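Local coordinates for protein probable thioesterase (Thermus thermophilus, PDB 1Z54) that probably hydrolyses fatty acyl-CoA thioesters, as a member of the 4-hydroxybenzoyl-CoA thioesterase family with a hotdog fold, at residues R6-Y11 / G70-V75; L87-R92 / T105-Q110. One frame throughout, in Å; residues are numbered along the deposited sequence.

Interaction 1: residues R6-Y11 / G70-V75; sequences RIKVRY and GEVVEV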
loop_
_atom_site.group_PDB
_atom_site.type_symbol
_atom_site.label_atom_id
_atom_site.label_comp_id
_atom_site.label_asym_id
_atom_site.label_seq_id
_atom_site.Cartn_x
_atom_site.Cartn_y
_atom_site.Cartn_z
ATOM N N ARG A 6 15.103 10.619 -7.263
ATOM C CA ARG A 6 14.542 11.452 -6.207
ATOM C C ARG A 6 13.090 11.036 -5.949
ATOM O O ARG A 6 12.303 10.876 -6.881
ATOM C CB ARG A 6 14.613 12.932 -6.600
ATOM C CG ARG A 6 16.035 13.480 -6.652
ATOM C CD ARG A 6 16.063 14.950 -7.044
ATOM N NE ARG A 6 15.294 15.768 -6.109
ATOM C CZ ARG A 6 15.217 17.095 -6.160
ATOM N NH1 ARG A 6 14.490 17.750 -5.262
ATOM N NH2 ARG A 6 15.865 17.771 -7.107
ATOM N N ILE A 7 12.744 10.852 -4.680
ATOM C CA ILE A 7 11.391 10.441 -4.324
ATOM C C ILE A 7 10.826 11.300 -3.204
ATOM O O ILE A 7 11.374 11.342 -2.102
ATOM C CB ILE A 7 11.363 8.952 -3.883
ATOM C CG1 ILE A 7 11.726 8.049 -5.064
ATOM C CG2 ILE A 7 9.989 8.585 -3.345
ATOM C CD1 ILE A 7 11.745 6.560 -4.727
ATOM N N LYS A 8 9.733 11.998 -3.494
ATOM C CA LYS A 8 9.081 12.830 -2.491
ATOM C C LYS A 8 8.193 11.926 -1.633
ATOM O O LYS A 8 7.290 11.265 -2.147
ATOM C CB LYS A 8 8.234 13.901 -3.168
ATOM C CG LYS A 8 7.541 14.860 -2.213
ATOM C CD LYS A 8 6.829 15.958 -2.992
ATOM C CE LYS A 8 6.021 16.868 -2.093
ATOM N NZ LYS A 8 5.489 18.054 -2.843
ATOM N N VAL A 9 8.459 11.890 -0.329
ATOM C CA VAL A 9 7.671 11.054 0.569
ATOM C C VAL A 9 6.195 11.414 0.515
ATOM O O VAL A 9 5.827 12.587 0.508
ATOM C CB VAL A 9 8.137 11.178 2.033
ATOM C CG1 VAL A 9 7.193 10.376 2.947
ATOM C CG2 VAL A 9 9.562 10.663 2.164
ATOM N N ARG A 10 5.353 10.393 0.466
ATOM C CA ARG A 10 3.915 10.599 0.435
ATOM C C ARG A 10 3.334 10.367 1.836
ATOM O O ARG A 10 3.789 9.492 2.576
ATOM C CB ARG A 10 3.282 9.672 -0.612
ATOM C CG ARG A 10 3.081 10.380 -1.961
ATOM C CD ARG A 10 3.703 9.682 -3.177
ATOM N NE ARG A 10 3.055 8.424 -3.512
ATOM C CZ ARG A 10 2.962 7.926 -4.743
ATOM N NH1 ARG A 10 2.356 6.763 -4.942
ATOM N NH2 ARG A 10 3.449 8.592 -5.781
ATOM N N TYR A 11 2.346 11.181 2.197
ATOM C CA TYR A 11 1.699 11.108 3.503
ATOM C C TYR A 11 1.252 9.681 3.824
ATOM O O TYR A 11 1.488 9.177 4.923
ATOM C CB TYR A 11 0.485 12.041 3.533
ATOM C CG TYR A 11 -0.005 12.363 4.924
ATOM C CD1 TYR A 11 0.642 13.325 5.702
ATOM C CD2 TYR A 11 -1.091 11.684 5.480
ATOM C CE1 TYR A 11 0.226 13.603 6.998
ATOM C CE2 TYR A 11 -1.518 11.952 6.781
ATOM C CZ TYR A 11 -0.852 12.912 7.533
ATOM O OH TYR A 11 -1.249 13.167 8.827
ATOM N N GLY A 70 7.251 15.348 4.107
ATOM C CA GLY A 70 7.742 16.707 4.037
ATOM C C GLY A 70 9.130 16.694 3.425
ATOM O O GLY A 70 9.622 17.725 2.965
ATOM N N GLU A 71 9.760 15.522 3.405
ATOM C CA GLU A 71 11.107 15.383 2.852
ATOM C C GLU A 71 11.122 14.713 1.487
ATOM O O GLU A 71 10.126 14.133 1.048
ATOM C CB GLU A 71 11.987 14.555 3.791
ATOM C CG GLU A 71 12.138 15.109 5.199
ATOM C CD GLU A 71 12.807 14.117 6.143
ATOM O OE1 GLU A 71 13.144 14.503 7.280
ATOM O OE2 GLU A 71 12.993 12.945 5.752
ATOM N N VAL A 72 12.272 14.805 0.825
ATOM C CA VAL A 72 12.498 14.189 -0.475
ATOM C C VAL A 72 13.724 13.308 -0.276
ATOM O O VAL A 72 14.697 13.733 0.344
ATOM C CB VAL A 72 12.786 15.246 -1.561
ATOM C CG1 VAL A 72 13.213 14.566 -2.843
ATOM C CG2 VAL A 72 11.532 16.094 -1.813
ATOM N N VAL A 73 13.677 12.074 -0.762
ATOM C CA VAL A 73 14.814 11.175 -0.597
ATOM C C VAL A 73 15.453 10.843 -1.925
ATOM O O VAL A 73 14.802 10.864 -2.972
ATOM C CB VAL A 73 14.423 9.830 0.068
ATOM C CG1 VAL A 73 13.954 10.057 1.478
ATOM C CG2 VAL A 73 13.355 9.132 -0.770
ATOM N N GLU A 74 16.742 10.537 -1.867
ATOM C CA GLU A 74 17.497 10.172 -3.053
ATOM C C GLU A 74 17.907 8.721 -2.934
ATOM O O GLU A 74 18.442 8.294 -1.905
ATOM C CB GLU A 74 18.734 11.062 -3.197
ATOM C CG GLU A 74 18.409 12.481 -3.625
ATOM C CD GLU A 74 19.648 13.313 -3.893
ATOM O OE1 GLU A 74 19.504 14.418 -4.458
ATOM O OE2 GLU A 74 20.764 12.870 -3.535
ATOM N N VAL A 75 17.629 7.961 -3.985
ATOM C CA VAL A 75 17.968 6.553 -4.010
ATOM C C VAL A 75 19.003 6.310 -5.085
ATOM O O VAL A 75 18.749 6.513 -6.273
ATOM C CB VAL A 75 16.745 5.682 -4.294
ATOM C CG1 VAL A 75 17.136 4.214 -4.200
ATOM C CG2 VAL A 75 15.635 6.013 -3.300
HETATM O O HOH W 1 7.418 14.575 1.446
#
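I7 and V73 form the hydrogen-bonded pair at the centre of an antiparallel strand contact, which joins strand 3-8, outermost in the sheet of this chain, to strand 72-82 of the hotdog fold. I7 N gives its hydrogen to V73 O at 2.7 Å, and V73 N returns one to I7 O at 2.8 Å, the latter nearly straight at 175°. I7 rests on Y28 and A31 of helix 24-39, while V73 packs on A67 and V93; beta-branched residues suit an extended strand on this buried face. I7 CB meets V73 CG2 at 3.7 Å, and I7 CD1 reaches V75 CG2. V73 has CG1 anti to its own carbonyl carbon (chi1 -65°), which places V73 CG2 between its backbone N and carbonyl carbon, 3.3 Å from I7 O. On the other face the long, charged R6, K8 and E74 suit exposure to solvent, and V72 lies among their aliphatic parts, its CG2 by K8 CB. V72 CG1 lies at the edge of the R6 guanidinium, while the extended K8 carries its amine to a salt bridge with D35 of the second subunit. Past K8 the regular strand pairing ends, yet V9 N still bonds to E71 O at 3.1 Å. Here a water takes the hydrogen of G70 N and donates to both V9 O and E71 O, 2.8 Å from the latter.

Interaction 2: residues L87-R92 / T105-Q110; sequences LLFRYR and TRHLCQ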
loop_
_atom_site.group_PDB
_atom_site.type_symbol
_atom_site.label_atom_id
_atom_site.label_comp_id
_atom_site.label_asym_id
_atom_site.label_seq_id
_atom_site.Cartn_x
_atom_site.Cartn_y
_atom_site.Cartn_z
ATOM N N LEU A 87 20.593 -11.048 -11.549
ATOM C CA LEU A 87 21.061 -9.678 -11.367
ATOM C C LEU A 87 20.949 -9.312 -9.891
ATOM O O LEU A 87 20.080 -9.826 -9.181
ATOM C CB LEU A 87 20.200 -8.684 -12.147
ATOM C CG LEU A 87 19.579 -9.028 -13.496
ATOM C CD1 LEU A 87 18.462 -10.050 -13.324
ATOM C CD2 LEU A 87 19.018 -7.750 -14.100
ATOM N N LEU A 88 21.817 -8.412 -9.439
ATOM C CA LEU A 88 21.791 -7.960 -8.051
ATOM C C LEU A 88 21.997 -6.457 -8.000
ATOM O O LEU A 88 23.066 -5.961 -8.360
ATOM C CB LEU A 88 22.890 -8.650 -7.226
ATOM C CG LEU A 88 22.972 -8.375 -5.709
ATOM C CD1 LEU A 88 23.248 -6.906 -5.436
ATOM C CD2 LEU A 88 21.681 -8.789 -5.036
ATOM N N PHE A 89 20.974 -5.737 -7.548
ATOM C CA PHE A 89 21.061 -4.292 -7.422
ATOM C C PHE A 89 21.354 -3.940 -5.979
ATOM O O PHE A 89 20.899 -4.615 -5.053
ATOM C CB PHE A 89 19.749 -3.603 -7.827
ATOM C CG PHE A 89 19.408 -3.743 -9.276
ATOM C CD1 PHE A 89 18.824 -4.904 -9.756
ATOM C CD2 PHE A 89 19.696 -2.713 -10.171
ATOM C CE1 PHE A 89 18.533 -5.045 -11.109
ATOM C CE2 PHE A 89 19.410 -2.839 -11.524
ATOM C CZ PHE A 89 18.828 -4.008 -11.996
ATOM N N ARG A 90 22.124 -2.877 -5.791
ATOM C CA ARG A 90 22.448 -2.401 -4.462
ATOM C C ARG A 90 22.000 -0.956 -4.398
ATOM O O ARG A 90 22.147 -0.214 -5.366
ATOM C CB ARG A 90 23.944 -2.532 -4.187
ATOM C CG ARG A 90 24.350 -3.935 -3.795
ATOM C CD ARG A 90 25.679 -3.926 -3.076
ATOM N NE ARG A 90 25.837 -5.100 -2.225
ATOM C CZ ARG A 90 25.056 -5.388 -1.186
ATOM N NH1 ARG A 90 25.281 -6.482 -0.471
ATOM N NH2 ARG A 90 24.051 -4.585 -0.859
ATOM N N TYR A 91 21.441 -0.554 -3.262
ATOM C CA TYR A 91 20.938 0.804 -3.141
ATOM C C TYR A 91 21.317 1.527 -1.868
ATOM O O TYR A 91 21.568 0.913 -0.833
ATOM C CB TYR A 91 19.409 0.817 -3.205
ATOM C CG TYR A 91 18.773 -0.125 -4.192
ATOM C CD1 TYR A 91 18.761 -1.507 -3.971
ATOM C CD2 TYR A 91 18.105 0.369 -5.309
ATOM C CE1 TYR A 91 18.083 -2.373 -4.842
ATOM C CE2 TYR A 91 17.429 -0.479 -6.178
ATOM C CZ TYR A 91 17.417 -1.847 -5.940
ATOM O OH TYR A 91 16.726 -2.672 -6.798
ATOM N N ARG A 92 21.317 2.853 -1.963
ATOM C CA ARG A 92 21.580 3.719 -0.825
ATOM C C ARG A 92 20.476 4.760 -0.844
ATOM O O ARG A 92 20.272 5.447 -1.851
ATOM C CB ARG A 92 22.948 4.401 -0.937
ATOM C CG ARG A 92 24.114 3.472 -0.633
ATOM C CD ARG A 92 25.475 4.155 -0.750
ATOM N NE ARG A 92 25.839 4.912 0.444
ATOM C CZ ARG A 92 25.458 6.160 0.689
ATOM N NH1 ARG A 92 24.699 6.806 -0.185
ATOM N NH2 ARG A 92 25.833 6.759 1.814
ATOM N N THR A 105 18.500 -6.022 -3.910
ATOM C CA THR A 105 17.463 -6.894 -4.412
ATOM C C THR A 105 18.127 -7.829 -5.399
ATOM O O THR A 105 18.816 -7.397 -6.332
ATOM C CB THR A 105 16.328 -6.130 -5.131
ATOM O OG1 THR A 105 16.886 -5.264 -6.122
ATOM C CG2 THR A 105 15.502 -5.324 -4.136
ATOM N N ARG A 106 17.940 -9.118 -5.159
ATOM C CA ARG A 106 18.488 -10.150 -6.015
ATOM C C ARG A 106 17.355 -10.550 -6.949
ATOM O O ARG A 106 16.221 -10.738 -6.509
ATOM C CB ARG A 106 18.918 -11.347 -5.164
ATOM C CG ARG A 106 19.631 -12.442 -5.916
ATOM C CD ARG A 106 21.075 -12.519 -5.459
ATOM N NE ARG A 106 21.174 -12.660 -4.007
ATOM C CZ ARG A 106 22.305 -12.511 -3.322
ATOM N NH1 ARG A 106 22.312 -12.655 -2.001
ATOM N NH2 ARG A 106 23.434 -12.216 -3.959
ATOM N N HIS A 107 17.652 -10.670 -8.237
ATOM C CA HIS A 107 16.629 -11.049 -9.202
ATOM C C HIS A 107 17.045 -12.220 -10.075
ATOM O O HIS A 107 18.228 -12.480 -10.283
ATOM C CB HIS A 107 16.313 -9.890 -10.152
ATOM C CG HIS A 107 15.809 -8.653 -9.483
ATOM N ND1 HIS A 107 16.624 -7.813 -8.754
ATOM C CD2 HIS A 107 14.580 -8.083 -9.479
ATOM C CE1 HIS A 107 15.921 -6.777 -8.335
ATOM N NE2 HIS A 107 14.677 -6.915 -8.762
ATOM N N LEU A 108 16.047 -12.928 -10.585
ATOM C CA LEU A 108 16.275 -14.008 -11.524
ATOM C C LEU A 108 15.593 -13.434 -12.755
ATOM O O LEU A 108 14.920 -12.400 -12.663
ATOM C CB LEU A 108 15.573 -15.300 -11.093
ATOM C CG LEU A 108 16.279 -16.173 -10.053
ATOM C CD1 LEU A 108 15.445 -17.430 -9.832
ATOM C CD2 LEU A 108 17.687 -16.548 -10.526
ATOM N N CYS A 109 15.767 -14.069 -13.905
ATOM C CA CYS A 109 15.122 -13.572 -15.109
ATOM C C CYS A 109 14.097 -14.589 -15.561
ATOM O O CYS A 109 14.401 -15.774 -15.695
ATOM C CB CYS A 109 16.140 -13.324 -16.226
ATOM S SG CYS A 109 15.394 -12.701 -17.771
ATOM N N GLN A 110 12.874 -14.124 -15.775
ATOM C CA GLN A 110 11.805 -15.007 -16.209
ATOM C C GLN A 110 11.335 -14.624 -17.604
ATOM O O GLN A 110 11.035 -13.463 -17.877
ATOM C CB GLN A 110 10.636 -14.929 -15.227
ATOM C CG GLN A 110 9.518 -15.927 -15.485
ATOM C CD GLN A 110 8.422 -15.838 -14.438
ATOM O OE1 GLN A 110 8.682 -15.947 -13.239
ATOM N NE2 GLN A 110 7.188 -15.643 -14.887
#
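F89 sets the edge of its ring toward the face of the H107 imidazole, an offset edge-to-face pair with centroids 5.5 Å apart and planes at 82°. The touching atom is F89 CD1, 3.7 Å from H107 CE1. Both residues lie on the same face of the sheet, where R33 of helix 24-39 touches them, and with CG anti to its own carbonyl carbon in each (chi1 -66° for F89, -60° for H107) the two rings are brought together there. Y91 reaches that face too: its hydroxyl lies 2.7 Å from T105 OG1, within hydrogen-bonding distance although the position of OG1 is less certain, and is hydrogen-bonded to R33 NH1. A phenylalanine in place of Y91 would probably leave R33 NH1 without this hydroxyl partner. Beneath these groups runs the antiparallel hairpin of strands 86-95 and 98-111, inside the hotdog sheet, 86-95 being its central strand within this chain. L87 and H107 are a hydrogen-bonded pair, with H107 N 2.7 Å from L87 O, and so are F89 and T105, where a beta-branched threonine suits an extended strand. The reverse face carries L88 and R106. There L88 CD2 lies over one face of the R106 guanidinium, 4.0 Å from R106 NE, and also touches R106 CB and CD; R106 NH1 forms a salt bridge with E58.

Interactions 1 and 2 belong to one antiparallel sheet, in which strands 72-82 and 86-95 are neighbours. Interaction 1 ties the outermost strand 3-8 to 72-82, and interaction 2 joins 86-95 to 98-111, so together they account for two of the sheet's strand seams. Their centres are about 22 Å apart, but V75 CG1 of the first packs 4.1 Å from Y91 CD2 of the second, and both reach helix 24-39. Interaction 1 also meets a second subunit, whereas interaction 2 is buried nearer the centre of the chain. A bound glycerol, probably from the crystallisation liquor, lies about 4 Å from the H107 side chain and may mark a pocket there.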